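Local coordinates for outer membrane associated protein (Francisella tularensis subsp. tularensis, PDB 6U83) that is an outer-membrane protein, possibly a porin, whose C-terminal OmpA-like domain holds D-alanine in its pocket and probably binds peptidoglycan, at residues 60-65 / 77-82; 89-94 / 166-171. All coordinates share one frame; numbering follows the deposited sequence.

Interaction 1. Residues 60-65 / 77-82; sequences LDTKFA and KAIASF
Leu-60, on a strand, meets Ala-78, Ile-79 and Phe-82 on the helix that follows it, and this one leucine carries most of a buried, apolar contact. The aromatic part is a CH-pi interaction: Leu-60 CB lies over one face of the Phe-82 ring, set off toward its CD1-CE1 side, 4.0 Å from the centroid and 15° off the ring normal, with the two side chains crossing at about a right angle. The aliphatic part belongs to the branched end of the same leucine. With CG anti to the backbone N (chi1 174°), CD1 reaches the helix and sits 3.9 Å from Ala-78 CB and 4.1 Å from Ile-79 CG1, while CD2 stands over the same ring face, near its CD2 rim. One strand residue serves two successive helical turns. A van der Waals contact extends the patch, where Thr-62 OG1 lies 3.8 Å from Ile-79 CG1. Charge is kept to the other side of the strand: Lys-63 NZ makes a salt bridge, weak as a hydrogen bond, with Asp-61 OD2 at 3.3 Å, and also bonds to the backbone oxygens of Asn-40 and Arg-158. Ile-79 and Phe-82 also touch helix 110-130. Strand 60-63 and helix 77-82 run nearly antiparallel, at 156°, with axes 8.8 Å apart, as expected for the first strand-helix unit of a beta-alpha-beta crossover in the alpha/beta sandwich of OmpA-like domains.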
loop_
_atom_site.group_PDB
_atom_site.type_symbol
_atom_site.label_atom_id
_atom_site.label_comp_id
_atom_site.label_asym_id
_atom_site.label_seq_id
_atom_site.Cartn_x
_atom_site.Cartn_y
_atom_site.Cartn_z
ATOM N N LEU A 60 -1.346 0.271 -3.155
ATOM C CA LEU A 60 0.017 0.102 -2.676
ATOM C C LEU A 60 0.092 -1.202 -1.903
ATOM O O LEU A 60 -0.673 -1.409 -0.953
ATOM C CB LEU A 60 0.427 1.269 -1.784
ATOM C CG LEU A 60 1.770 1.178 -1.087
ATOM C CD1 LEU A 60 2.835 1.733 -1.985
ATOM C CD2 LEU A 60 1.713 1.938 0.235
ATOM N N ASP A 61 1.000 -2.088 -2.316
ATOM C CA ASP A 61 1.255 -3.337 -1.601
ATOM C C ASP A 61 2.763 -3.418 -1.387
ATOM O O ASP A 61 3.501 -3.874 -2.264
ATOM C CB ASP A 61 0.700 -4.540 -2.363
ATOM C CG ASP A 61 0.745 -5.813 -1.542
ATOM O OD1 ASP A 61 1.385 -5.801 -0.481
ATOM O OD2 ASP A 61 0.139 -6.826 -1.944
ATOM N N THR A 62 3.209 -2.950 -0.226
ATOM C CA THR A 62 4.608 -2.993 0.170
ATOM C C THR A 62 4.853 -4.240 1.012
ATOM O O THR A 62 4.122 -4.498 1.975
ATOM C CB THR A 62 4.962 -1.738 0.971
ATOM O OG1 THR A 62 4.891 -0.583 0.123
ATOM C CG2 THR A 62 6.345 -1.844 1.556
ATOM N N LYS A 63 5.874 -5.008 0.651
ATOM C CA LYS A 63 6.185 -6.272 1.301
ATOM C C LYS A 63 7.363 -6.104 2.249
ATOM O O LYS A 63 8.179 -5.189 2.105
ATOM C CB LYS A 63 6.507 -7.349 0.264
ATOM C CG LYS A 63 5.444 -7.504 -0.800
ATOM C CD LYS A 63 4.424 -8.542 -0.420
ATOM C CE LYS A 63 3.127 -8.227 -1.106
ATOM N NZ LYS A 63 2.134 -9.295 -0.903
ATOM N N PHE A 64 7.448 -7.017 3.218
ATOM C CA PHE A 64 8.473 -6.995 4.251
ATOM C C PHE A 64 9.081 -8.378 4.436
ATOM O O PHE A 64 8.385 -9.397 4.350
ATOM C CB PHE A 64 7.899 -6.542 5.612
ATOM C CG PHE A 64 7.493 -5.107 5.665
ATOM C CD1 PHE A 64 6.238 -4.712 5.223
ATOM C CD2 PHE A 64 8.348 -4.149 6.198
ATOM C CE1 PHE A 64 5.842 -3.387 5.313
ATOM C CE2 PHE A 64 7.947 -2.809 6.287
ATOM C CZ PHE A 64 6.698 -2.435 5.832
ATOM N N ALA A 65 10.378 -8.405 4.739
ATOM C CA ALA A 65 11.015 -9.658 5.113
ATOM C C ALA A 65 10.519 -10.141 6.484
ATOM O O ALA A 65 9.929 -9.396 7.279
ATOM C CB ALA A 65 12.535 -9.501 5.139
ATOM N N LYS A 77 10.518 2.828 -3.427
ATOM C CA LYS A 77 10.147 3.343 -4.741
ATOM C C LYS A 77 8.631 3.402 -4.879
ATOM O O LYS A 77 8.071 4.434 -5.266
ATOM C CB LYS A 77 10.773 2.496 -5.851
ATOM C CG LYS A 77 12.236 2.831 -6.114
ATOM C CD LYS A 77 12.727 2.219 -7.431
ATOM C CE LYS A 77 14.160 2.637 -7.751
ATOM N NZ LYS A 77 14.597 2.160 -9.102
ATOM N N ALA A 78 7.943 2.318 -4.511
ATOM C CA ALA A 78 6.484 2.298 -4.623
ATOM C C ALA A 78 5.854 3.409 -3.793
ATOM O O ALA A 78 4.983 4.145 -4.270
ATOM C CB ALA A 78 5.935 0.937 -4.185
ATOM N N ILE A 79 6.285 3.547 -2.541
ATOM C CA ILE A 79 5.664 4.533 -1.659
ATOM C C ILE A 79 5.828 5.936 -2.230
ATOM O O ILE A 79 4.885 6.740 -2.245
ATOM C CB ILE A 79 6.256 4.418 -0.244
ATOM C CG1 ILE A 79 5.906 3.052 0.345
ATOM C CG2 ILE A 79 5.756 5.553 0.626
ATOM C CD1 ILE A 79 6.667 2.731 1.599
ATOM N N ALA A 80 7.025 6.246 -2.726
ATOM C CA ALA A 80 7.293 7.571 -3.272
ATOM C C ALA A 80 6.328 7.916 -4.393
ATOM O O ALA A 80 5.826 9.042 -4.466
ATOM C CB ALA A 80 8.732 7.639 -3.781
ATOM N N SER A 81 6.067 6.962 -5.289
ATOM C CA SER A 81 5.114 7.210 -6.365
ATOM C C SER A 81 3.696 7.313 -5.831
ATOM O O SER A 81 2.896 8.119 -6.319
ATOM C CB SER A 81 5.200 6.102 -7.406
ATOM O OG SER A 81 6.402 6.215 -8.139
ATOM N N PHE A 82 3.363 6.479 -4.850
ATOM C CA PHE A 82 2.073 6.578 -4.182
ATOM C C PHE A 82 1.866 7.974 -3.613
ATOM O O PHE A 82 0.810 8.585 -3.800
ATOM C CB PHE A 82 2.014 5.526 -3.078
ATOM C CG PHE A 82 0.657 5.317 -2.506
ATOM C CD1 PHE A 82 -0.342 4.750 -3.265
ATOM C CD2 PHE A 82 0.393 5.646 -1.199
ATOM C CE1 PHE A 82 -1.575 4.533 -2.739
ATOM C CE2 PHE A 82 -0.840 5.429 -0.673
ATOM C CZ PHE A 82 -1.828 4.871 -1.445
#

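Interaction 2. Residues 89-94 / 166-171; sequences SNISSV and VSAPLK
Ile-91 CD1 packs on the side of Val-166, at CB and CG2, and the torsions of the two residues show how a loop without regular structure can still be fitted closely to a strand. In Ile-91, CG1 lies anti to the carbonyl carbon and the chain then runs on extended (chi2 177°), which delivers CD1 to the strand. There it lies 3.6 Å from Val-166 CB, 3.7 Å from Ser-167 O and 4.1 Å from Ala-168 CB, so a single methyl spans three consecutive strand residues. Val-166 divides its two methyls between two partners: with chi1 at -67°, CG2 sits between the backbone N and the carbonyl carbon and faces Ile-91 CD1, whereas CG1 turns to Val-94 and comes 3.6 Å from Val-94 CG2, those two side chains crossing at about a right angle. Further along, Ser-89 presents its CB to the CB of Ala-168 at 3.7 Å. Its hydroxyl is hydrogen-bonded back into the helix, to the oxygen of Phe-85, while also skirting the Ala-168 methyl. The last participant is Lys-171, whose chain bends and folds back onto Ser-89. Its CE rests 3.8 Å from Ser-89 CA, and NZ stays 3.7 Å from Ser-89 O, a proximity without a hydrogen bond. No hydrogen bond crosses the contact at all; it is made by apolar and van der Waals packing. Asn-90, with positive phi, turns the chain out of helix 73-89, and the loop then leads into strand 94-98. Phe-85 and Ile-86 of that helix also touch Ile-91, while on the strand side Val-166 and Ala-168 are paired through their backbones with Val-58 and Val-56 of strand 55-63.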
loop_
_atom_site.group_PDB
_atom_site.type_symbol
_atom_site.label_atom_id
_atom_site.label_comp_id
_atom_site.label_asym_id
_atom_site.label_seq_id
_atom_site.Cartn_x
_atom_site.Cartn_y
_atom_site.Cartn_z
ATOM N N SER A 89 -3.113 14.680 -6.583
ATOM C CA SER A 89 -4.566 14.591 -6.554
ATOM C C SER A 89 -5.188 15.429 -5.450
ATOM O O SER A 89 -6.418 15.480 -5.354
ATOM C CB SER A 89 -4.997 13.135 -6.394
ATOM O OG SER A 89 -4.506 12.359 -7.473
ATOM N N ASN A 90 -4.370 16.087 -4.629
ATOM C CA ASN A 90 -4.852 16.828 -3.467
ATOM C C ASN A 90 -5.770 15.951 -2.612
ATOM O O ASN A 90 -6.816 16.387 -2.124
ATOM C CB ASN A 90 -5.538 18.123 -3.902
ATOM C CG ASN A 90 -4.655 18.967 -4.811
ATOM O OD1 ASN A 90 -4.776 18.918 -6.039
ATOM N ND2 ASN A 90 -3.744 19.726 -4.210
ATOM N N ILE A 91 -5.363 14.690 -2.437
ATOM C CA ILE A 91 -6.156 13.732 -1.677
ATOM C C ILE A 91 -6.074 14.054 -0.192
ATOM O O ILE A 91 -5.018 14.437 0.335
ATOM C CB ILE A 91 -5.692 12.297 -1.991
ATOM C CG1 ILE A 91 -6.264 11.855 -3.346
ATOM C CG2 ILE A 91 -6.075 11.318 -0.883
ATOM C CD1 ILE A 91 -5.818 10.485 -3.786
ATOM N N SER A 92 -7.206 13.898 0.494
ATOM C CA SER A 92 -7.347 14.350 1.875
ATOM C C SER A 92 -6.563 13.475 2.847
ATOM O O SER A 92 -5.696 13.967 3.580
ATOM C CB SER A 92 -8.832 14.380 2.242
ATOM O OG SER A 92 -9.505 13.297 1.614
ATOM N N SER A 93 -6.872 12.177 2.888
ATOM C CA SER A 93 -6.300 11.286 3.889
ATOM C C SER A 93 -6.102 9.895 3.307
ATOM O O SER A 93 -6.791 9.496 2.363
ATOM C CB SER A 93 -7.191 11.191 5.138
ATOM O OG SER A 93 -8.016 10.038 5.087
ATOM N N VAL A 94 -5.160 9.155 3.894
ATOM C CA VAL A 94 -4.814 7.803 3.466
ATOM C C VAL A 94 -4.745 6.906 4.687
ATOM O O VAL A 94 -4.065 7.234 5.664
ATOM C CB VAL A 94 -3.464 7.749 2.727
ATOM C CG1 VAL A 94 -3.236 6.353 2.183
ATOM C CG2 VAL A 94 -3.421 8.760 1.625
ATOM N N VAL A 166 -6.210 4.720 -2.535
ATOM C CA VAL A 166 -6.865 6.020 -2.619
ATOM C C VAL A 166 -7.457 6.186 -4.015
ATOM O O VAL A 166 -7.006 5.562 -4.978
ATOM C CB VAL A 166 -5.884 7.168 -2.293
ATOM C CG1 VAL A 166 -5.461 7.106 -0.832
ATOM C CG2 VAL A 166 -4.670 7.085 -3.181
ATOM N N SER A 167 -8.479 7.029 -4.123
ATOM C CA SER A 167 -9.162 7.269 -5.382
ATOM C C SER A 167 -9.262 8.760 -5.642
ATOM O O SER A 167 -9.282 9.576 -4.722
ATOM C CB SER A 167 -10.568 6.664 -5.394
ATOM O OG SER A 167 -10.497 5.273 -5.181
ATOM N N ALA A 168 -9.337 9.104 -6.906
ATOM C CA ALA A 168 -9.462 10.498 -7.282
ATOM C C ALA A 168 -9.895 10.551 -8.734
ATOM O O ALA A 168 -9.634 9.607 -9.488
ATOM C CB ALA A 168 -8.145 11.246 -7.075
ATOM N N PRO A 169 -10.575 11.607 -9.160
ATOM C CA PRO A 169 -10.898 11.742 -10.581
ATOM C C PRO A 169 -9.628 11.811 -11.426
ATOM O O PRO A 169 -8.556 12.197 -10.951
ATOM C CB PRO A 169 -11.695 13.049 -10.639
ATOM C CG PRO A 169 -12.273 13.201 -9.248
ATOM C CD PRO A 169 -11.224 12.647 -8.336
ATOM N N LEU A 170 -9.754 11.411 -12.691
ATOM C CA LEU A 170 -8.624 11.501 -13.604
ATOM C C LEU A 170 -8.403 12.948 -14.012
ATOM O O LEU A 170 -9.351 13.661 -14.353
ATOM C CB LEU A 170 -8.851 10.629 -14.835
ATOM C CG LEU A 170 -8.314 9.209 -14.685
ATOM C CD1 LEU A 170 -8.679 8.367 -15.883
ATOM C CD2 LEU A 170 -6.807 9.252 -14.486
ATOM N N LYS A 171 -7.147 13.375 -13.972
ATOM C CA LYS A 171 -6.802 14.766 -14.224
ATOM C C LYS A 171 -6.714 15.041 -15.722
ATOM O O LYS A 171 -6.191 14.227 -16.487
ATOM C CB LYS A 171 -5.468 15.100 -13.546
ATOM C CG LYS A 171 -5.401 14.746 -12.057
ATOM C CD LYS A 171 -6.219 15.713 -11.209
ATOM C CE LYS A 171 -6.385 15.206 -9.781
ATOM N NZ LYS A 171 -7.082 16.196 -8.906
#

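Of the elements in these contacts, strand 55-63 comes first along the chain, and interaction 1 closes a short connection of 11 residues, the last four already helical, by laying helix 73-89 back against it. Interaction 2 opens only afterwards, at the far end of that helix, and closes a span of 71 residues that includes most of strand 94-98, helix 110-130, strand 138-142 and the start of strand 161-172. The two are therefore in series, neither nested nor crossing. Their centres are 18 Å apart, yet they touch: Phe-82 CE2 lies 3.8 Å from Val-94 CG1. Together they hold the body of helix 73-89, and its end with the following loop, to neighbouring strands 55-63 and 161-172.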